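Local coordinates for protein macromomycin (Streptomyces macromomyceticus, PDB 2MCM) that binds non-covalently the cytotoxic, DNA-cleaving chromophore of the antibiotic auromomycin, serving as its apoprotein in the neocarzinostatin family, at residues T23-T26 with V30-V33; G34-V39 with I44-T49; T52-T55 with K61-A64; F72-G77 with T81-V86. All coordinates share one frame; numbering follows the deposited sequence. Where two conformers were deposited one is given.

In the fold
The protein is all beta, with the immunoglobulin-like sandwich of its family and additional hairpins. Contacts 1 and 3 lie side by side in the sandwich. Tyr31 of contact 1 packs on Ile62 of contact 3, and both contacts join strands or loops of different sheets. Contact 1 is buried; contact 3 is partly buried and purely apolar. Contacts 2 and 4 lie across the chain's centre from them. Both are partly buried hairpins, stitched by backbone hydrogen bonds and neighbours in one sheet through Cys46 and Val75. Contact 2 adds a disulfide, contact 4 a hydrogen bond from the Gln73 side-chain amide to the Thr85 hydroxyl. Contacts 1 and 2 share strand 30-40.

Contact 1 (T23-T26 with V30-V33); sequences TGLT and VYHV
Leu25 and Tyr31 run antiparallel alongside one another, and Leu25 covers one face of the phenol ring. Its CD1 lies 4.2 Å from the centroid of the Tyr31 ring, 16° off the ring normal. This is a CH-pi contact, offset toward the rim. CD2 spreads over the same ring, near CE2 and CZ. The first torsion sets CG beside the backbone N (chi1 -55°) and, with chi2 extended, the two methyls of Leu25 lie over the ring. Leu25 CB stays near the hydroxyl end, 3.6 Å from Tyr31 OH.

Thr26 follows and supplies the polar part. Its backbone N donates to Tyr31 OH at 3.0 Å, and the bond is nearly straight, with an angle of 173° at the hydrogen. Thr26 O sits at the ring edge, in the ring plane, 3.9 Å from Tyr31 CE1. The side chain of Thr26 crosses that of Tyr31 at about a right angle.

A tyrosine near the start of a strand that bonds to the backbone five residues earlier fits the tyrosine corner of Greek-key sandwiches. Here it ties the loop between strands 16-23 and 30-40 to the second of them. Tyr31 OH is also hydrogen-bonded to Glu103 OE1, so the hydroxyl has two partners. Leu97 of strand 93-98 and Ile62 of strand 62-68 pack against both Leu25 and Tyr31, and Tyr31 pairs by backbone with Val54 of strand 52-55.

Contact 2 (G34-V39 with I44-T49); sequences GQCAVV and IGCDAT
Gln35 and Asp47 present their flat ends to a common water, which lies 2.8 Å from Gln35 OE1 and 2.7 Å from Asp47 OD2. The Gln35 amide is also held through NE2 by the carbonyl of His69. On one face of the Asp47 carboxylate, OD1 accepts from both OG1 and N of Thr49. The backbone bond closes an Asx turn.

The segments pair as an antiparallel hairpin. Asp47 N donates to Gln35 O, and Ala37 and Gly45 bond each other twice as a hydrogen-bonded pair. Another water extends the pairing, linking Gln35 N to Asp47 O.

Cys36 and Cys46 form a non-hydrogen-bonded pair whose CA atoms are only 3.9 Å apart. Their SG atoms are covalently joined at 2.0 Å, as a right-handed disulfide with chi3 98°. Both sulfurs stand beside their own backbone N (chi1 near -55°). In relatives this disulfide lines the chromophore cleft. A diol bound near Cys36 gives weak support for a similar place here: it probably comes from the crystallisation liquor, though such molecules often mark pockets.

Strand 30-40 continues the sheet toward strand 93-98, and strand 43-47 pairs with strand 71-76.

Contact 3 (T52-T55 with K61-A64); sequences TDVT and KITA
Val54 and Ile62 meet between the two sheets of the immunoglobulin-like sandwich. Their strands follow each other in the chain through a short connection that passes from one sheet to the other, a beta arch. The segment axes approach to 7.9 Å and no hydrogen bond crosses the gap, so the contact is van der Waals packing, mostly between side chains.

The two side chains overlap along their lengths, each pointing toward the other's strand. Val54 CG1 stands anti to the backbone N (chi1 -174°) and settles against the branch of Ile62, 3.9 Å from both CG1 and CG2. The other methyl, Val54 CG2, reaches Ala64 CB at 4.2 Å. The valine thus spans two residues of strand 62-68 that point to the same interior.

Backbone pairing sets both sides in place. Thr52 bonds to Val33 of strand 30-40. Ile62 and Ala64 bond to Ala22 and Val20 of strand 16-23.

At the arch end, Thr55 O lies 4.1 Å from Ile62 CG1. A closer approach is made by the delta methyl of the isoleucine: Ile62 CD1 is 3.4 Å from Val54 O.

Contact 4 (F72-G77 with T81-V86); sequences FQAVVG and TPWGTV
A beta hairpin with a classic bulge joins strands 71-76 and 81-87, and the bulge places both Trp83 and Gly84 opposite Ala74. Ala74 N donates to Gly84 O, while Ala74 O accepts from Trp83 N at 2.9 Å. Gly84 has a positive phi (146°), a conformation that glycine adopts readily because it lacks a side chain. Regular pairing resumes on both sides. Phe72 and Val86 exchange two backbone bonds, and so do Val76 and Thr81.

On the face of Phe72, Ala74 and Val76 the contact is apolar. The side chains of Phe72 and Val86 run the same way. Val86 CB sits 4.0 Å from the centroid of the Phe72 ring, over one face, in a CH-pi contact. Val86 CG2 turns to Ala74 CB at 3.6 Å. Farther along, Val76 CG1 lies 4.0 Å from Trp83 CB. The indole leads away from the hairpin, where its NE1 is hydrogen-bonded to Glu40 OE2 and its ring packs on Val39.

The other face, which also holds Val75 and Pro82, has one side-chain hydrogen bond. Gln73 folds back at chi2 (-49°), which brings NE2 to Thr85 OG1. Gln73 NE2 donates to Thr85 OG1 at 2.8 Å, almost in the amide plane and with an angle of 171° at the hydrogen.

The hairpin is therefore two-sided. Its apolar face packs toward strand 30-40, where Ala37 and Val39 meet Val86. On its exposed face, the Gln73 to Thr85 bond probably orients the amide and adds a side-chain link to six backbone bonds.

Contact 1 (T23-T26 with V30-V33)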
loop_
_atom_site.group_PDB
_atom_site.type_symbol
_atom_site.label_atom_id
_atom_site.label_comp_id
_atom_site.label_asym_id
_atom_site.label_seq_id
_atom_site.Cartn_x
_atom_site.Cartn_y
_atom_site.Cartn_z
ATOM N N THR A 23 11.509 7.099 -1.448
ATOM C CA THR A 23 12.554 7.883 -2.087
ATOM C C THR A 23 12.989 7.169 -3.400
ATOM O O THR A 23 12.582 6.045 -3.599
ATOM C CB THR A 23 13.857 7.998 -1.168
ATOM O OG1 THR A 23 14.219 6.632 -0.897
ATOM C CG2 THR A 23 13.531 8.831 0.092
ATOM N N GLY A 24 13.688 7.959 -4.203
ATOM C CA GLY A 24 14.217 7.338 -5.475
ATOM C C GLY A 24 13.128 7.214 -6.495
ATOM O O GLY A 24 13.264 6.355 -7.416
ATOM N N LEU A 25 12.018 7.970 -6.416
ATOM C CA LEU A 25 10.960 7.857 -7.408
ATOM C C LEU A 25 11.192 8.847 -8.548
ATOM O O LEU A 25 12.143 9.676 -8.535
ATOM C CB LEU A 25 9.604 8.284 -6.672
ATOM C CG LEU A 25 9.328 7.486 -5.406
ATOM C CD1 LEU A 25 7.999 8.009 -4.767
ATOM C CD2 LEU A 25 9.242 6.011 -5.670
ATOM N N THR A 26 10.282 8.799 -9.509
ATOM C CA THR A 26 10.412 9.723 -10.665
ATOM C C THR A 26 9.611 10.982 -10.476
ATOM O O THR A 26 8.366 10.785 -10.301
ATOM C CB THR A 26 9.906 8.949 -11.932
ATOM O OG1 THR A 26 10.730 7.739 -12.020
ATOM C CG2 THR A 26 9.951 9.804 -13.187
ATOM N N VAL A 30 2.614 9.867 -10.820
ATOM C CA VAL A 30 1.599 9.599 -9.810
ATOM C C VAL A 30 1.803 8.185 -9.294
ATOM O O VAL A 30 1.846 7.251 -10.129
ATOM C CB VAL A 30 0.168 9.727 -10.418
ATOM C CG1 VAL A 30 -0.867 9.349 -9.342
ATOM C CG2 VAL A 30 -0.074 11.129 -10.976
ATOM N N TYR A 31 1.918 8.014 -7.982
ATOM C CA TYR A 31 2.005 6.706 -7.354
ATOM C C TYR A 31 0.747 6.423 -6.547
ATOM O O TYR A 31 0.224 7.365 -5.858
ATOM C CB TYR A 31 3.248 6.659 -6.437
ATOM C CG TYR A 31 4.532 6.740 -7.253
ATOM C CD1 TYR A 31 5.068 7.936 -7.651
ATOM C CD2 TYR A 31 5.113 5.526 -7.685
ATOM C CE1 TYR A 31 6.239 8.057 -8.445
ATOM C CE2 TYR A 31 6.306 5.604 -8.414
ATOM C CZ TYR A 31 6.797 6.806 -8.803
ATOM O OH TYR A 31 7.949 6.933 -9.583
ATOM N N HIS A 32 0.196 5.264 -6.612
ATOM C CA HIS A 32 -0.969 4.799 -5.869
ATOM C C HIS A 32 -0.464 4.193 -4.579
ATOM O O HIS A 32 0.285 3.206 -4.593
ATOM C CB HIS A 32 -1.751 3.711 -6.658
ATOM C CG HIS A 32 -1.989 4.158 -8.077
ATOM N ND1 HIS A 32 -2.732 5.280 -8.379
ATOM C CD2 HIS A 32 -1.539 3.666 -9.250
ATOM C CE1 HIS A 32 -2.712 5.454 -9.732
ATOM N NE2 HIS A 32 -2.031 4.440 -10.281
ATOM N N VAL A 33 -0.817 4.759 -3.440
ATOM C CA VAL A 33 -0.413 4.317 -2.084
ATOM C C VAL A 33 -1.452 3.446 -1.505
ATOM O O VAL A 33 -2.716 3.812 -1.579
ATOM C CB VAL A 33 -0.191 5.586 -1.220
ATOM C CG1 VAL A 33 0.239 5.142 0.189
ATOM C CG2 VAL A 33 0.854 6.514 -1.810
#

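Contact 2 (G34-V39 with I44-T49)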
loop_
_atom_site.group_PDB
_atom_site.type_symbol
_atom_site.label_atom_id
_atom_site.label_comp_id
_atom_site.label_asym_id
_atom_site.label_seq_id
_atom_site.Cartn_x
_atom_site.Cartn_y
_atom_site.Cartn_z
ATOM N N GLY A 34 -1.217 2.247 -0.992
ATOM C CA GLY A 34 -2.339 1.442 -0.471
ATOM C C GLY A 34 -1.876 0.259 0.356
ATOM O O GLY A 34 -0.663 -0.040 0.434
ATOM N N GLN A 35 -2.832 -0.389 0.975
ATOM C CA GLN A 35 -2.606 -1.612 1.778
ATOM C C GLN A 35 -3.115 -2.747 0.909
ATOM O O GLN A 35 -4.218 -2.767 0.355
ATOM C CB GLN A 35 -3.435 -1.534 3.092
ATOM C CG GLN A 35 -3.340 -2.794 3.921
ATOM C CD GLN A 35 -4.174 -2.807 5.191
ATOM O OE1 GLN A 35 -4.883 -1.794 5.438
ATOM N NE2 GLN A 35 -4.093 -3.884 5.934
ATOM N N CYS A 36 -2.246 -3.766 0.703
ATOM C CA CYS A 36 -2.564 -4.876 -0.208
ATOM C C CYS A 36 -2.109 -6.239 0.324
ATOM O O CYS A 36 -1.390 -6.274 1.319
ATOM C CB CYS A 36 -1.784 -4.629 -1.533
ATOM S SG CYS A 36 -2.038 -3.010 -2.338
ATOM N N ALA A 37 -2.477 -7.278 -0.393
ATOM C CA ALA A 37 -2.074 -8.642 -0.019
ATOM C C ALA A 37 -2.206 -9.444 -1.311
ATOM O O ALA A 37 -2.842 -9.034 -2.233
ATOM C CB ALA A 37 -3.032 -9.250 1.016
ATOM N N VAL A 38 -1.551 -10.622 -1.277
ATOM C CA VAL A 38 -1.682 -11.539 -2.447
ATOM C C VAL A 38 -2.928 -12.375 -2.134
ATOM O O VAL A 38 -2.982 -13.131 -1.127
ATOM C CB VAL A 38 -0.388 -12.394 -2.610
ATOM C CG1 VAL A 38 -0.682 -13.460 -3.682
ATOM C CG2 VAL A 38 0.793 -11.575 -3.017
ATOM N N VAL A 39 -3.935 -12.191 -2.994
ATOM C CA VAL A 39 -5.196 -12.928 -2.723
ATOM C C VAL A 39 -5.124 -14.293 -3.388
ATOM O O VAL A 39 -5.635 -15.280 -2.861
ATOM C CB VAL A 39 -6.439 -12.073 -2.990
ATOM C CG1 VAL A 39 -6.418 -10.901 -1.964
ATOM C CG2 VAL A 39 -6.633 -11.572 -4.370
ATOM N N ILE A 44 -2.784 -9.561 -6.846
ATOM C CA ILE A 44 -2.713 -8.649 -5.669
ATOM C C ILE A 44 -4.077 -7.935 -5.542
ATOM O O ILE A 44 -4.652 -7.503 -6.535
ATOM C CB ILE A 44 -1.590 -7.621 -5.893
ATOM C CG1 ILE A 44 -0.207 -8.380 -5.949
ATOM C CG2 ILE A 44 -1.541 -6.503 -4.834
ATOM C CD1 ILE A 44 0.920 -7.353 -6.318
ATOM N N GLY A 45 -4.547 -7.914 -4.278
ATOM C CA GLY A 45 -5.829 -7.179 -4.044
ATOM C C GLY A 45 -5.521 -6.066 -3.036
ATOM O O GLY A 45 -4.715 -6.309 -2.113
ATOM N N CYS A 46 -6.115 -4.891 -3.090
ATOM C CA CYS A 46 -5.815 -3.793 -2.161
ATOM C C CYS A 46 -7.148 -3.170 -1.632
ATOM O O CYS A 46 -8.187 -3.399 -2.254
ATOM C CB CYS A 46 -5.063 -2.668 -2.864
ATOM S SG CYS A 46 -3.545 -3.270 -3.699
ATOM N N ASP A 47 -7.034 -2.384 -0.612
ATOM C CA ASP A 47 -8.203 -1.666 0.008
ATOM C C ASP A 47 -8.372 -0.382 -0.799
ATOM O O ASP A 47 -7.610 0.546 -0.655
ATOM C CB ASP A 47 -7.948 -1.462 1.483
ATOM C CG ASP A 47 -9.219 -0.953 2.220
ATOM O OD1 ASP A 47 -10.121 -0.574 1.457
ATOM O OD2 ASP A 47 -9.220 -0.996 3.434
ATOM N N ALA A 48 -9.464 -0.345 -1.568
ATOM C CA ALA A 48 -9.728 0.861 -2.360
ATOM C C ALA A 48 -10.286 1.954 -1.449
ATOM O O ALA A 48 -10.157 3.103 -1.901
ATOM C CB ALA A 48 -10.733 0.529 -3.496
ATOM N N THR A 49 -10.768 1.638 -0.284
ATOM C CA THR A 49 -11.338 2.734 0.577
ATOM C C THR A 49 -10.283 3.563 1.219
ATOM O O THR A 49 -10.559 4.751 1.565
ATOM C CB THR A 49 -12.333 2.137 1.648
ATOM O OG1 THR A 49 -11.557 1.464 2.679
ATOM C CG2 THR A 49 -13.341 1.184 0.996
HETATM O O HOH W 1 -5.350 0.928 0.779
HETATM O O HOH W 2 -7.142 -0.260 4.911
#

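Contact 3 (T52-T55 with K61-A64)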
loop_
_atom_site.group_PDB
_atom_site.type_symbol
_atom_site.label_atom_id
_atom_site.label_comp_id
_atom_site.label_asym_id
_atom_site.label_seq_id
_atom_site.Cartn_x
_atom_site.Cartn_y
_atom_site.Cartn_z
ATOM N N THR A 52 -4.748 6.117 -1.805
ATOM C CA THR A 52 -4.704 7.506 -2.209
ATOM C C THR A 52 -3.673 7.704 -3.300
ATOM O O THR A 52 -2.760 6.817 -3.371
ATOM C CB THR A 52 -4.417 8.403 -0.965
ATOM O OG1 THR A 52 -4.686 9.756 -1.510
ATOM C CG2 THR A 52 -2.991 8.278 -0.442
ATOM N N ASP A 53 -3.688 8.744 -4.048
ATOM C CA ASP A 53 -2.682 9.013 -5.117
ATOM C C ASP A 53 -1.836 10.164 -4.724
ATOM O O ASP A 53 -2.403 11.240 -4.309
ATOM C CB ASP A 53 -3.351 9.342 -6.481
ATOM C CG ASP A 53 -3.845 8.123 -7.189
ATOM O OD1 ASP A 53 -3.662 6.993 -6.776
ATOM O OD2 ASP A 53 -4.494 8.313 -8.256
ATOM N N VAL A 54 -0.507 10.123 -4.867
ATOM C CA VAL A 54 0.370 11.208 -4.587
ATOM C C VAL A 54 1.384 11.364 -5.729
ATOM O O VAL A 54 1.788 10.273 -6.217
ATOM C CB VAL A 54 1.116 11.036 -3.234
ATOM C CG1 VAL A 54 1.947 12.247 -2.868
ATOM C CG2 VAL A 54 0.088 10.748 -2.133
ATOM N N THR A 55 1.665 12.517 -6.173
ATOM C CA THR A 55 2.692 12.748 -7.237
ATOM C C THR A 55 3.993 12.972 -6.587
ATOM O O THR A 55 4.252 13.753 -5.632
ATOM C CB THR A 55 2.225 14.035 -8.039
ATOM O OG1 THR A 55 0.938 13.755 -8.555
ATOM C CG2 THR A 55 3.242 14.327 -9.173
ATOM N N LYS A 61 10.625 12.106 -3.950
ATOM C CA LYS A 61 10.063 11.607 -2.709
ATOM C C LYS A 61 8.536 11.787 -2.633
ATOM O O LYS A 61 7.893 12.615 -3.265
ATOM C CB LYS A 61 10.592 12.533 -1.550
ATOM C CG LYS A 61 12.066 12.332 -1.357
ATOM C CD LYS A 61 12.613 12.998 -0.085
ATOM C CE LYS A 61 12.990 14.428 -0.455
ATOM N NZ LYS A 61 11.895 15.375 0.005
ATOM N N ILE A 62 8.013 10.946 -1.769
ATOM C CA ILE A 62 6.618 10.994 -1.368
ATOM C C ILE A 62 6.604 10.670 0.138
ATOM O O ILE A 62 7.286 9.731 0.602
ATOM C CB ILE A 62 5.694 9.958 -2.081
ATOM C CG1 ILE A 62 5.382 10.488 -3.502
ATOM C CG2 ILE A 62 4.422 9.709 -1.199
ATOM C CD1 ILE A 62 4.543 9.467 -4.307
ATOM N N THR A 63 5.791 11.463 0.872
ATOM C CA THR A 63 5.605 11.123 2.317
ATOM C C THR A 63 4.063 11.174 2.452
ATOM O O THR A 63 3.559 12.294 2.158
ATOM C CB THR A 63 6.252 12.074 3.351
ATOM O OG1 THR A 63 7.672 12.012 3.134
ATOM C CG2 THR A 63 5.957 11.548 4.797
ATOM N N ALA A 64 3.449 10.080 2.795
ATOM C CA ALA A 64 1.997 10.052 2.902
ATOM C C ALA A 64 1.508 9.275 4.103
ATOM O O ALA A 64 2.098 8.297 4.549
ATOM C CB ALA A 64 1.429 9.337 1.642
#

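Contact 4 (F72-G77 with T81-V86)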
loop_
_atom_site.group_PDB
_atom_site.type_symbol
_atom_site.label_atom_id
_atom_site.label_comp_id
_atom_site.label_asym_id
_atom_site.label_seq_id
_atom_site.Cartn_x
_atom_site.Cartn_y
_atom_site.Cartn_z
ATOM N N PHE A 72 -9.766 -6.209 5.535
ATOM C CA PHE A 72 -10.308 -5.215 4.559
ATOM C C PHE A 72 -10.933 -5.971 3.413
ATOM O O PHE A 72 -10.705 -7.172 3.251
ATOM C CB PHE A 72 -9.161 -4.340 4.110
ATOM C CG PHE A 72 -8.038 -4.931 3.319
ATOM C CD1 PHE A 72 -8.163 -5.036 1.917
ATOM C CD2 PHE A 72 -6.858 -5.382 3.921
ATOM C CE1 PHE A 72 -7.111 -5.524 1.138
ATOM C CE2 PHE A 72 -5.813 -5.903 3.141
ATOM C CZ PHE A 72 -5.972 -6.011 1.783
ATOM N N GLN A 73 -11.758 -5.283 2.621
ATOM C CA GLN A 73 -12.369 -5.840 1.420
ATOM C C GLN A 73 -11.385 -5.467 0.295
ATOM O O GLN A 73 -11.067 -4.297 0.059
ATOM C CB GLN A 73 -13.724 -5.190 1.066
ATOM C CG GLN A 73 -14.815 -5.530 2.081
ATOM C CD GLN A 73 -14.849 -7.015 2.337
ATOM O OE1 GLN A 73 -14.963 -7.785 1.310
ATOM N NE2 GLN A 73 -14.701 -7.505 3.570
ATOM N N ALA A 74 -10.875 -6.526 -0.323
ATOM C CA ALA A 74 -9.879 -6.280 -1.388
ATOM C C ALA A 74 -10.560 -6.133 -2.751
ATOM O O ALA A 74 -11.581 -6.813 -2.961
ATOM C CB ALA A 74 -8.927 -7.475 -1.411
ATOM N N VAL A 75 -9.982 -5.240 -3.562
ATOM C CA VAL A 75 -10.448 -5.095 -4.961
ATOM C C VAL A 75 -9.223 -5.541 -5.842
ATOM O O VAL A 75 -8.091 -5.353 -5.328
ATOM C CB VAL A 75 -10.984 -3.735 -5.321
ATOM C CG1 VAL A 75 -12.083 -3.315 -4.325
ATOM C CG2 VAL A 75 -9.892 -2.671 -5.271
ATOM N N VAL A 76 -9.544 -6.147 -6.971
ATOM C CA VAL A 76 -8.442 -6.608 -7.885
ATOM C C VAL A 76 -8.591 -6.027 -9.270
ATOM O O VAL A 76 -9.700 -5.693 -9.731
ATOM C CB VAL A 76 -8.498 -8.171 -7.926
ATOM C CG1 VAL A 76 -8.095 -8.797 -6.604
ATOM C CG2 VAL A 76 -9.830 -8.701 -8.410
ATOM N N GLY A 77 -7.490 -5.905 -10.004
ATOM C CA GLY A 77 -7.533 -5.424 -11.392
ATOM C C GLY A 77 -7.591 -3.913 -11.427
ATOM O O GLY A 77 -7.594 -3.248 -10.398
ATOM N N THR A 81 -12.560 -4.510 -9.172
ATOM C CA THR A 81 -13.594 -5.525 -8.945
ATOM C C THR A 81 -13.436 -6.062 -7.533
ATOM O O THR A 81 -12.341 -6.538 -7.144
ATOM C CB THR A 81 -13.319 -6.738 -9.976
ATOM O OG1 THR A 81 -13.525 -6.115 -11.278
ATOM C CG2 THR A 81 -14.234 -7.900 -9.724
ATOM N N PRO A 82 -14.509 -6.133 -6.753
ATOM C CA PRO A 82 -14.457 -6.707 -5.408
ATOM C C PRO A 82 -14.119 -8.183 -5.466
ATOM O O PRO A 82 -14.621 -9.002 -6.261
ATOM C CB PRO A 82 -15.882 -6.536 -4.840
ATOM C CG PRO A 82 -16.433 -5.413 -5.664
ATOM C CD PRO A 82 -15.869 -5.668 -7.082
ATOM N N TRP A 83 -13.200 -8.554 -4.583
ATOM C CA TRP A 83 -12.778 -9.946 -4.444
ATOM C C TRP A 83 -13.301 -10.566 -3.171
ATOM O O TRP A 83 -13.816 -11.702 -3.172
ATOM C CB TRP A 83 -11.205 -9.995 -4.460
ATOM C CG TRP A 83 -10.716 -11.396 -4.385
ATOM C CD1 TRP A 83 -10.600 -12.321 -5.394
ATOM C CD2 TRP A 83 -10.336 -12.089 -3.184
ATOM N NE1 TRP A 83 -10.139 -13.512 -4.895
ATOM C CE2 TRP A 83 -9.998 -13.414 -3.535
ATOM C CE3 TRP A 83 -10.261 -11.703 -1.844
ATOM C CZ2 TRP A 83 -9.574 -14.359 -2.615
ATOM C CZ3 TRP A 83 -9.851 -12.642 -0.936
ATOM C CH2 TRP A 83 -9.514 -13.960 -1.275
ATOM N N GLY A 84 -13.200 -9.870 -2.069
ATOM C CA GLY A 84 -13.650 -10.531 -0.801
ATOM C C GLY A 84 -12.763 -10.045 0.327
ATOM O O GLY A 84 -11.957 -9.093 0.201
ATOM N N THR A 85 -12.972 -10.641 1.504
ATOM C CA THR A 85 -12.291 -10.197 2.683
ATOM C C THR A 85 -10.884 -10.733 2.799
ATOM O O THR A 85 -10.710 -11.948 2.519
ATOM C CB THR A 85 -13.088 -10.728 3.974
ATOM O OG1 THR A 85 -14.441 -10.246 3.767
ATOM C CG2 THR A 85 -12.453 -10.226 5.270
ATOM N N VAL A 86 -9.980 -9.926 3.248
ATOM C CA VAL A 86 -8.597 -10.273 3.526
ATOM C C VAL A 86 -8.374 -10.013 5.034
ATOM O O VAL A 86 -8.614 -8.904 5.502
ATOM C CB VAL A 86 -7.611 -9.416 2.703
ATOM C CG1 VAL A 86 -6.178 -9.738 3.123
ATOM C CG2 VAL A 86 -7.697 -9.708 1.200
#